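Side-chain contacts in thioredoxin-like fold domain-containing protein (Paracoccus denitrificans, PDB 3DML), which probably reduces or exchanges disulfide bonds in the periplasm, as a thioredoxin-type thiol-disulfide oxidoreductase linked to chemotrophic sulfur oxidation: residues Arg35-Ile40 against Val55-Met60; Thr47-Ala52 against Phe100-Leu105; Thr79-Leu82 against Val87-Gly90. All blocks are in the same frame, centred on the assembly; numbering follows the deposited sequence. Where two conformers were deposited one is given.

Contact 1: Arg35-Ile40 against Val55-Met60; sequences RWDAEI and VQRLQM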
loop_
_atom_site.group_PDB
_atom_site.type_symbol
_atom_site.label_atom_id
_atom_site.label_comp_id
_atom_site.label_asym_id
_atom_site.label_seq_id
_atom_site.Cartn_x
_atom_site.Cartn_y
_atom_site.Cartn_z
ATOM N N ARG A 35 -10.686 -5.865 -6.085
ATOM C CA ARG A 35 -11.656 -5.112 -5.281
ATOM C C ARG A 35 -11.143 -3.757 -4.840
ATOM O O ARG A 35 -11.856 -2.769 -4.922
ATOM C CB ARG A 35 -12.100 -5.877 -4.048
ATOM C CG ARG A 35 -13.037 -7.017 -4.351
ATOM C CD ARG A 35 -13.630 -7.497 -3.014
ATOM N NE ARG A 35 -14.343 -8.757 -3.166
ATOM C CZ ARG A 35 -14.857 -9.431 -2.146
ATOM N NH1 ARG A 35 -14.735 -8.961 -0.913
ATOM N NH2 ARG A 35 -15.489 -10.570 -2.367
ATOM N N TRP A 36 -9.893 -3.698 -4.404
ATOM C CA TRP A 36 -9.311 -2.427 -3.970
ATOM C C TRP A 36 -9.202 -1.478 -5.168
ATOM O O TRP A 36 -9.488 -0.272 -5.042
ATOM C CB TRP A 36 -7.917 -2.643 -3.387
ATOM C CG TRP A 36 -7.348 -1.399 -2.732
ATOM C CD1 TRP A 36 -7.525 -1.004 -1.448
ATOM C CD2 TRP A 36 -6.524 -0.409 -3.347
ATOM N NE1 TRP A 36 -6.846 0.166 -1.206
ATOM C CE2 TRP A 36 -6.212 0.549 -2.359
ATOM C CE3 TRP A 36 -6.000 -0.248 -4.636
ATOM C CZ2 TRP A 36 -5.403 1.665 -2.618
ATOM C CZ3 TRP A 36 -5.181 0.880 -4.894
ATOM C CH2 TRP A 36 -4.914 1.819 -3.886
ATOM N N ASP A 37 -8.755 -2.026 -6.303
ATOM C CA ASP A 37 -8.651 -1.253 -7.568
ATOM C C ASP A 37 -9.991 -0.650 -7.993
ATOM O O ASP A 37 -10.030 0.459 -8.498
ATOM C CB ASP A 37 -8.084 -2.098 -8.724
ATOM C CG ASP A 37 -6.611 -2.444 -8.554
ATOM O OD1 ASP A 37 -5.866 -1.774 -7.804
ATOM O OD2 ASP A 37 -6.185 -3.429 -9.186
ATOM N N ALA A 38 -11.087 -1.371 -7.788
ATOM C CA ALA A 38 -12.418 -0.868 -8.115
ATOM C C ALA A 38 -12.962 0.095 -7.063
ATOM O O ALA A 38 -13.683 1.036 -7.399
ATOM C CB ALA A 38 -13.395 -2.021 -8.291
ATOM N N GLU A 39 -12.652 -0.152 -5.791
ATOM C CA GLU A 39 -13.331 0.537 -4.703
ATOM C C GLU A 39 -12.568 1.734 -4.175
ATOM O O GLU A 39 -13.152 2.813 -3.984
ATOM C CB GLU A 39 -13.622 -0.421 -3.546
ATOM C CG GLU A 39 -14.670 -1.435 -3.913
ATOM C CD GLU A 39 -14.809 -2.590 -2.944
ATOM O OE1 GLU A 39 -14.308 -2.536 -1.783
ATOM O OE2 GLU A 39 -15.464 -3.570 -3.369
ATOM N N ILE A 40 -11.280 1.541 -3.899
ATOM C CA ILE A 40 -10.470 2.590 -3.294
ATOM C C ILE A 40 -9.670 3.367 -4.355
ATOM O O ILE A 40 -9.624 4.608 -4.318
ATOM C CB ILE A 40 -9.487 2.025 -2.234
ATOM C CG1 ILE A 40 -10.222 1.384 -1.030
ATOM C CG2 ILE A 40 -8.486 3.094 -1.787
ATOM C CD1 ILE A 40 -11.055 2.350 -0.245
ATOM N N VAL A 55 0.124 6.163 -4.189
ATOM C CA VAL A 55 0.236 4.709 -4.379
ATOM C C VAL A 55 1.063 4.358 -5.620
ATOM O O VAL A 55 1.023 5.079 -6.632
ATOM C CB VAL A 55 -1.169 4.007 -4.403
ATOM C CG1 VAL A 55 -2.009 4.464 -5.600
ATOM C CG2 VAL A 55 -1.056 2.489 -4.401
ATOM N N GLN A 56 1.839 3.284 -5.499
ATOM C CA GLN A 56 2.588 2.716 -6.617
ATOM C C GLN A 56 2.395 1.198 -6.558
ATOM O O GLN A 56 2.601 0.570 -5.515
ATOM C CB GLN A 56 4.070 3.088 -6.517
ATOM C CG GLN A 56 4.372 4.527 -6.003
ATOM C CD GLN A 56 3.982 5.675 -6.959
ATOM O OE1 GLN A 56 3.863 5.508 -8.188
ATOM N NE2 GLN A 56 3.795 6.865 -6.375
ATOM N N ARG A 57 1.946 0.599 -7.656
ATOM C CA ARG A 57 1.716 -0.829 -7.663
ATOM C C ARG A 57 2.970 -1.578 -8.088
ATOM O O ARG A 57 3.720 -1.109 -8.960
ATOM C CB ARG A 57 0.600 -1.187 -8.634
ATOM C CG ARG A 57 -0.757 -0.601 -8.282
ATOM C CD ARG A 57 -1.796 -1.159 -9.246
ATOM N NE ARG A 57 -3.172 -0.788 -8.896
ATOM C CZ ARG A 57 -3.611 0.452 -9.042
ATOM N NH1 ARG A 57 -2.761 1.372 -9.484
ATOM N NH2 ARG A 57 -4.871 0.780 -8.744
ATOM N N LEU A 58 3.159 -2.760 -7.513
ATOM C CA LEU A 58 4.264 -3.635 -7.870
ATOM C C LEU A 58 3.744 -5.052 -7.790
ATOM O O LEU A 58 2.727 -5.306 -7.142
ATOM C CB LEU A 58 5.437 -3.473 -6.887
ATOM C CG LEU A 58 6.103 -2.103 -6.785
ATOM C CD1 LEU A 58 7.037 -2.068 -5.581
ATOM C CD2 LEU A 58 6.883 -1.777 -8.082
ATOM N N GLN A 59 4.451 -5.967 -8.453
ATOM C CA GLN A 59 4.114 -7.365 -8.431
ATOM C C GLN A 59 4.889 -8.030 -7.320
ATOM O O GLN A 59 6.104 -7.844 -7.193
ATOM C CB GLN A 59 4.480 -8.034 -9.764
ATOM C CG GLN A 59 3.604 -7.596 -10.921
ATOM C CD GLN A 59 2.226 -8.159 -10.762
ATOM O OE1 GLN A 59 2.061 -9.361 -10.544
ATOM N NE2 GLN A 59 1.229 -7.298 -10.808
HETATM N N MSE A 60 4.186 -8.832 -6.521
HETATM C CA MSE A 60 4.812 -9.515 -5.395
HETATM C C MSE A 60 6.020 -10.352 -5.816
HETATM O O MSE A 60 7.012 -10.407 -5.085
HETATM C CB MSE A 60 3.812 -10.454 -4.704
HETATM C CG MSE A 60 4.497 -11.295 -3.614
HETATM SE SE MSE A 60 3.200 -12.413 -2.645
HETATM C CE MSE A 60 2.747 -13.635 -4.063
#
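The charged part of this contact is the salt bridge between D37, on helix 31-39, and R57, on strand 55-59. NE and NH2 of R57 both point at one oxygen of D37. NH2 of R57 lies 2.9 Å from OD1 of D37, and NE of R57 lies 3.1 Å from the same OD1. OD1 sits almost exactly in the guanidinium plane, yet both donors reach it from one face of the carboxylate, whose plane is turned 57° from that of the guanidinium. Arginine suits the place because its chain, extended from CG to NE, spans the gap between two elements whose axes come no closer than 12.9 Å. A leucine in place of D37 would probably leave the R57 guanidinium without its acceptor on the helix and freer to turn into solvent.

The apolar part belongs to W36. With CG anti to the backbone N (chi1 -171°), the indole is carried toward the sheet, where its CH2 meets CG2 of V55 at 3.9 Å. The branched V55 offers a methyl to the rim of the indole, an apolar contact suited to a buried tryptophan, and F80, F101 and Y95 pack against the rest of the indole. The two kinds of interaction meet at the ring rim. NH2 of R57 stands 3.9 Å from CZ3 of W36, near the indole plane, so the cation lies at the edge and is not stacked on a face.

Helix 31-39 is the helix that starts with the C30-x-x-C33 motif of the thioredoxin fold, and the D37 side chain lies near those cysteines without touching them. Since OD2 of D37 also lies close to OE1 of E26, the positive charge of R57 is likely to offset some of the repulsion between the two acids.

Contact 2: Thr47-Ala52 against Phe100-Leu105; sequences TDEGRA and FFWPML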
loop_
_atom_site.group_PDB
_atom_site.type_symbol
_atom_site.label_atom_id
_atom_site.label_comp_id
_atom_site.label_asym_id
_atom_site.label_seq_id
_atom_site.Cartn_x
_atom_site.Cartn_y
_atom_site.Cartn_z
ATOM N N THR A 47 -8.125 12.165 -2.383
ATOM C CA THR A 47 -8.296 12.321 -0.935
ATOM C C THR A 47 -7.028 12.875 -0.295
ATOM O O THR A 47 -5.923 12.737 -0.834
ATOM C CB THR A 47 -8.616 10.962 -0.253
ATOM O OG1 THR A 47 -7.495 10.082 -0.391
ATOM C CG2 THR A 47 -9.834 10.297 -0.864
ATOM N N ASP A 48 -7.179 13.495 0.873
ATOM C CA ASP A 48 -6.017 13.941 1.639
ATOM C C ASP A 48 -5.015 12.804 1.912
ATOM O O ASP A 48 -3.805 12.997 1.770
ATOM C CB ASP A 48 -6.455 14.535 2.976
ATOM C CG ASP A 48 -7.225 15.809 2.833
ATOM O OD1 ASP A 48 -7.487 16.262 1.711
ATOM O OD2 ASP A 48 -7.587 16.368 3.879
ATOM N N GLU A 49 -5.512 11.628 2.304
ATOM C CA GLU A 49 -4.644 10.475 2.580
ATOM C C GLU A 49 -3.866 10.051 1.344
ATOM O O GLU A 49 -2.662 9.819 1.401
ATOM C CB GLU A 49 -5.458 9.300 3.154
ATOM C CG GLU A 49 -5.611 9.343 4.672
ATOM C CD GLU A 49 -6.503 8.210 5.233
ATOM O OE1 GLU A 49 -5.988 7.114 5.536
ATOM O OE2 GLU A 49 -7.741 8.443 5.410
ATOM N N GLY A 50 -4.580 9.932 0.238
ATOM C CA GLY A 50 -3.980 9.513 -0.987
ATOM C C GLY A 50 -2.929 10.475 -1.410
ATOM O O GLY A 50 -1.918 10.080 -1.980
ATOM N N ARG A 51 -3.156 11.753 -1.142
ATOM C CA ARG A 51 -2.209 12.777 -1.544
ATOM C C ARG A 51 -0.982 12.809 -0.613
ATOM O O ARG A 51 0.121 13.174 -1.029
ATOM C CB ARG A 51 -2.930 14.126 -1.616
ATOM C CG ARG A 51 -3.932 14.165 -2.803
ATOM C CD ARG A 51 -4.950 15.293 -2.752
ATOM N NE ARG A 51 -4.319 16.559 -2.372
ATOM C CZ ARG A 51 -4.746 17.363 -1.396
ATOM N NH1 ARG A 51 -5.852 17.078 -0.702
ATOM N NH2 ARG A 51 -4.084 18.489 -1.140
ATOM N N ALA A 52 -1.183 12.397 0.637
ATOM C CA ALA A 52 -0.106 12.317 1.613
ATOM C C ALA A 52 0.823 11.133 1.286
ATOM O O ALA A 52 2.019 11.201 1.527
ATOM C CB ALA A 52 -0.678 12.170 3.012
ATOM N N PHE A 100 -12.082 -0.480 6.601
ATOM C CA PHE A 100 -10.910 -1.010 7.288
ATOM C C PHE A 100 -9.667 -0.306 6.770
ATOM O O PHE A 100 -8.814 0.109 7.540
ATOM C CB PHE A 100 -10.863 -2.512 7.093
ATOM C CG PHE A 100 -11.917 -3.205 7.893
ATOM C CD1 PHE A 100 -11.614 -3.726 9.150
ATOM C CD2 PHE A 100 -13.237 -3.235 7.436
ATOM C CE1 PHE A 100 -12.605 -4.320 9.924
ATOM C CE2 PHE A 100 -14.238 -3.832 8.195
ATOM C CZ PHE A 100 -13.918 -4.367 9.448
ATOM N N PHE A 101 -9.636 -0.088 5.473
ATOM C CA PHE A 101 -8.484 0.514 4.808
ATOM C C PHE A 101 -8.162 1.900 5.325
ATOM O O PHE A 101 -7.052 2.157 5.750
ATOM C CB PHE A 101 -8.686 0.511 3.276
ATOM C CG PHE A 101 -7.517 1.090 2.528
ATOM C CD1 PHE A 101 -6.340 0.349 2.351
ATOM C CD2 PHE A 101 -7.563 2.401 2.077
ATOM C CE1 PHE A 101 -5.237 0.907 1.651
ATOM C CE2 PHE A 101 -6.480 2.963 1.389
ATOM C CZ PHE A 101 -5.321 2.219 1.191
ATOM N N TRP A 102 -9.127 2.818 5.282
ATOM C CA TRP A 102 -8.829 4.206 5.624
ATOM C C TRP A 102 -8.248 4.475 7.020
ATOM O O TRP A 102 -7.211 5.145 7.137
ATOM C CB TRP A 102 -10.049 5.109 5.370
ATOM C CG TRP A 102 -10.498 5.171 3.928
ATOM C CD1 TRP A 102 -11.685 4.732 3.410
ATOM C CD2 TRP A 102 -9.774 5.755 2.839
ATOM N NE1 TRP A 102 -11.734 4.996 2.054
ATOM C CE2 TRP A 102 -10.575 5.626 1.686
ATOM C CE3 TRP A 102 -8.516 6.370 2.730
ATOM C CZ2 TRP A 102 -10.158 6.085 0.429
ATOM C CZ3 TRP A 102 -8.104 6.822 1.488
ATOM C CH2 TRP A 102 -8.922 6.681 0.357
ATOM N N PRO A 103 -8.905 3.995 8.089
ATOM C CA PRO A 103 -8.355 4.312 9.415
ATOM C C PRO A 103 -7.053 3.543 9.704
ATOM O O PRO A 103 -6.210 4.020 10.475
ATOM C CB PRO A 103 -9.478 3.879 10.397
ATOM C CG PRO A 103 -10.292 2.910 9.667
ATOM C CD PRO A 103 -10.134 3.189 8.172
HETATM N N MSE A 104 -6.880 2.375 9.099
HETATM C CA MSE A 104 -5.640 1.631 9.316
HETATM C C MSE A 104 -4.484 2.294 8.591
HETATM O O MSE A 104 -3.372 2.353 9.111
HETATM C CB MSE A 104 -5.821 0.180 8.911
HETATM C CG MSE A 104 -7.022 -0.426 9.624
HETATM SE SE MSE A 104 -7.145 -2.322 9.435
HETATM C CE MSE A 104 -7.138 -2.558 7.483
ATOM N N LEU A 105 -4.747 2.837 7.405
ATOM C CA LEU A 105 -3.717 3.593 6.711
ATOM C C LEU A 105 -3.393 4.867 7.499
ATOM O O LEU A 105 -2.223 5.241 7.669
ATOM C CB LEU A 105 -4.182 3.952 5.297
ATOM C CG LEU A 105 -3.232 4.904 4.540
ATOM C CD1 LEU A 105 -1.851 4.269 4.304
ATOM C CD2 LEU A 105 -3.851 5.349 3.239
#
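E49 and L105 mark the closest approach of the two backbones, their CA atoms 8.1 Å apart, where the short helix 48-52 meets helix 98-112, itself kinked at P103.

W102 supplies the broad surface. Its six-membered ring runs out to the start of helix 48-52, where CH2 lies 3.8 Å from OG1 of T47 and 3.9 Å from CG2 of T47. OG1 comes in obliquely, and the methyl touches the same CH2. T47 is also the N-cap of helix 48-52. Its OG1, held between the backbone N and the carbonyl carbon (chi1 65°), accepts from N of G50 at 3.0 Å and is hydrogen-bonded to O of Y44 as well, so this hydroxyl has two polar partners. G50 suits its position because a CB there would crowd the capping hydroxyl.

Within the thioredoxin fold, helix 48-52 belongs to the connection that leads from helix 31-39 to strand 55-59, and this contact ties that connection to the C-terminal helix. Y44, just ahead of the cap, packs on both W102 and L105 and fills out the joint.

E49 crosses the indole obliquely, its carboxylate plane 67° from the ring plane. In the conformer described, one of two deposited, OE2 of E49 lies 3.5 Å from CE3 of W102, while OE1 of E49 rests 3.6 Å from CD2 of L105. OE1 also falls very near the carbonyl oxygen of W102; with two acceptors facing each other, this detail is doubtful. The methylene stem of E49 lies along W102, with CB of E49 4.0 Å from CZ3 of W102, and the side chain also touches A106 and I109. L105 turns the rest of its side chain to L22 of strand 20-26.

Contact 3: Thr79-Leu82 against Val87-Gly90; sequences TFVL and VESG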
loop_
_atom_site.group_PDB
_atom_site.type_symbol
_atom_site.label_atom_id
_atom_site.label_comp_id
_atom_site.label_asym_id
_atom_site.label_seq_id
_atom_site.Cartn_x
_atom_site.Cartn_y
_atom_site.Cartn_z
ATOM N N THR A 79 -0.843 -6.332 -0.350
ATOM C CA THR A 79 -0.154 -5.768 0.820
ATOM C C THR A 79 0.144 -4.317 0.491
ATOM O O THR A 79 0.591 -4.013 -0.619
ATOM C CB THR A 79 1.167 -6.520 1.122
ATOM O OG1 THR A 79 0.860 -7.836 1.602
ATOM C CG2 THR A 79 2.007 -5.791 2.194
ATOM N N PHE A 80 -0.065 -3.432 1.449
ATOM C CA PHE A 80 0.204 -2.017 1.240
ATOM C C PHE A 80 1.329 -1.615 2.169
ATOM O O PHE A 80 1.164 -1.702 3.378
ATOM C CB PHE A 80 -1.036 -1.181 1.554
ATOM C CG PHE A 80 -2.256 -1.594 0.761
ATOM C CD1 PHE A 80 -2.510 -1.002 -0.484
ATOM C CD2 PHE A 80 -3.125 -2.568 1.254
ATOM C CE1 PHE A 80 -3.636 -1.364 -1.230
ATOM C CE2 PHE A 80 -4.266 -2.963 0.515
ATOM C CZ PHE A 80 -4.512 -2.353 -0.736
ATOM N N VAL A 81 2.468 -1.215 1.613
ATOM C CA VAL A 81 3.600 -0.866 2.455
ATOM C C VAL A 81 3.793 0.648 2.433
ATOM O O VAL A 81 3.986 1.245 1.369
ATOM C CB VAL A 81 4.911 -1.551 2.012
ATOM C CG1 VAL A 81 6.051 -1.141 2.952
ATOM C CG2 VAL A 81 4.750 -3.078 2.014
ATOM N N LEU A 82 3.737 1.255 3.608
ATOM C CA LEU A 82 3.995 2.686 3.703
ATOM C C LEU A 82 5.490 2.869 3.851
ATOM O O LEU A 82 6.101 2.400 4.830
ATOM C CB LEU A 82 3.241 3.316 4.878
ATOM C CG LEU A 82 3.387 4.841 4.951
ATOM C CD1 LEU A 82 2.573 5.541 3.839
ATOM C CD2 LEU A 82 2.992 5.356 6.327
ATOM N N VAL A 87 12.516 3.553 2.872
ATOM C CA VAL A 87 12.458 2.535 3.925
ATOM C C VAL A 87 11.043 2.328 4.456
ATOM O O VAL A 87 10.304 3.282 4.718
ATOM C CB VAL A 87 13.466 2.804 5.090
ATOM C CG1 VAL A 87 13.045 3.984 5.959
ATOM C CG2 VAL A 87 13.626 1.568 5.945
ATOM N N GLU A 88 10.677 1.061 4.604
ATOM C CA GLU A 88 9.371 0.712 5.107
ATOM C C GLU A 88 9.155 1.331 6.484
ATOM O O GLU A 88 9.996 1.170 7.386
ATOM C CB GLU A 88 9.224 -0.796 5.214
ATOM C CG GLU A 88 7.923 -1.216 5.928
ATOM C CD GLU A 88 7.571 -2.677 5.715
ATOM O OE1 GLU A 88 8.333 -3.392 5.030
ATOM O OE2 GLU A 88 6.514 -3.105 6.221
ATOM N N SER A 89 8.019 2.006 6.637
ATOM C CA SER A 89 7.603 2.527 7.940
ATOM C C SER A 89 6.600 1.570 8.590
ATOM O O SER A 89 6.649 1.327 9.796
ATOM C CB SER A 89 6.997 3.939 7.789
ATOM O OG SER A 89 6.482 4.412 9.027
ATOM N N GLY A 90 5.678 1.027 7.799
ATOM C CA GLY A 90 4.691 0.095 8.339
ATOM C C GLY A 90 3.939 -0.486 7.167
ATOM O O GLY A 90 4.175 -0.082 6.031
#
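The E88 carboxylate carries a methyl of V81 over one flat face: CG1 of V81 stands 3.5 Å from CD of E88, and OE1 and OE2 of E88 are each 3.8 Å from CG1 of V81. The oxygens themselves bond elsewhere, OE1 to N of A71 and OE2 in a salt bridge to NE of R91. These partners hold the group fixed while the methyl covers it. The extended E88 chain begins with CG anti to the backbone N (chi1 172°), which lays CG as well as CD against V81, the two side chains crossing at about a right angle. The other flat group, the F80 ring, lies on the far side from strand 87-93, its plane at about 45° to that of W36 and edge-to-face with F101.

The backbones join by a hydrogen-bonded antiparallel pair, L82 with G90. N of L82 donates to O of G90 at 2.8 Å. In return O of L82 accepts twice: from N of S89 at 2.7 Å and from N of G90 at 3.3 Å, the latter on a lone pair in the carbonyl plane. Two consecutive residues facing one is a classic beta bulge, and S89, with psi at -41°, provides the turn out of the extended form. CB of L82 lies 3.7 Å from O of G90. Leucine suits this place because its branch enters the core, where it packs on L20, L108 and A112; S89 lies at the margin and also touches A112.

The hairpin 79-84/87-93 forms one side of the thioredoxin sheet, with 87-93 its outermost strand in this chain. In the bulge one carbonyl, that of L82, takes the N-H groups of both S89 and G90. The E88 carboxylate can lie against an apolar methyl probably because R91 offsets its charge and the A71 N-H takes its other oxygen.

The three contacts lie about 13 to 14 Å apart, centre to centre, within one thioredoxin-like domain. Along the chain, contacts 1 and 2 interleave, while both segments of contact 3 fall between the two segments of contact 2. Contacts 1 and 3 both reach the same mixed sheet, in the order 55-59, 20-26, 79-84, 87-93, and involve its two outermost strands. Between them lies a shared aromatic core: NE1 of W36 is 3.4 Å from CE1 of F101, and CD1 of W36 is 3.4 Å from CZ of F80. The aromatic side chains of W36, F80 and F101 thus join helix 31-39, at whose start C30 and C33 lie, to the sheet and to helix 98-112.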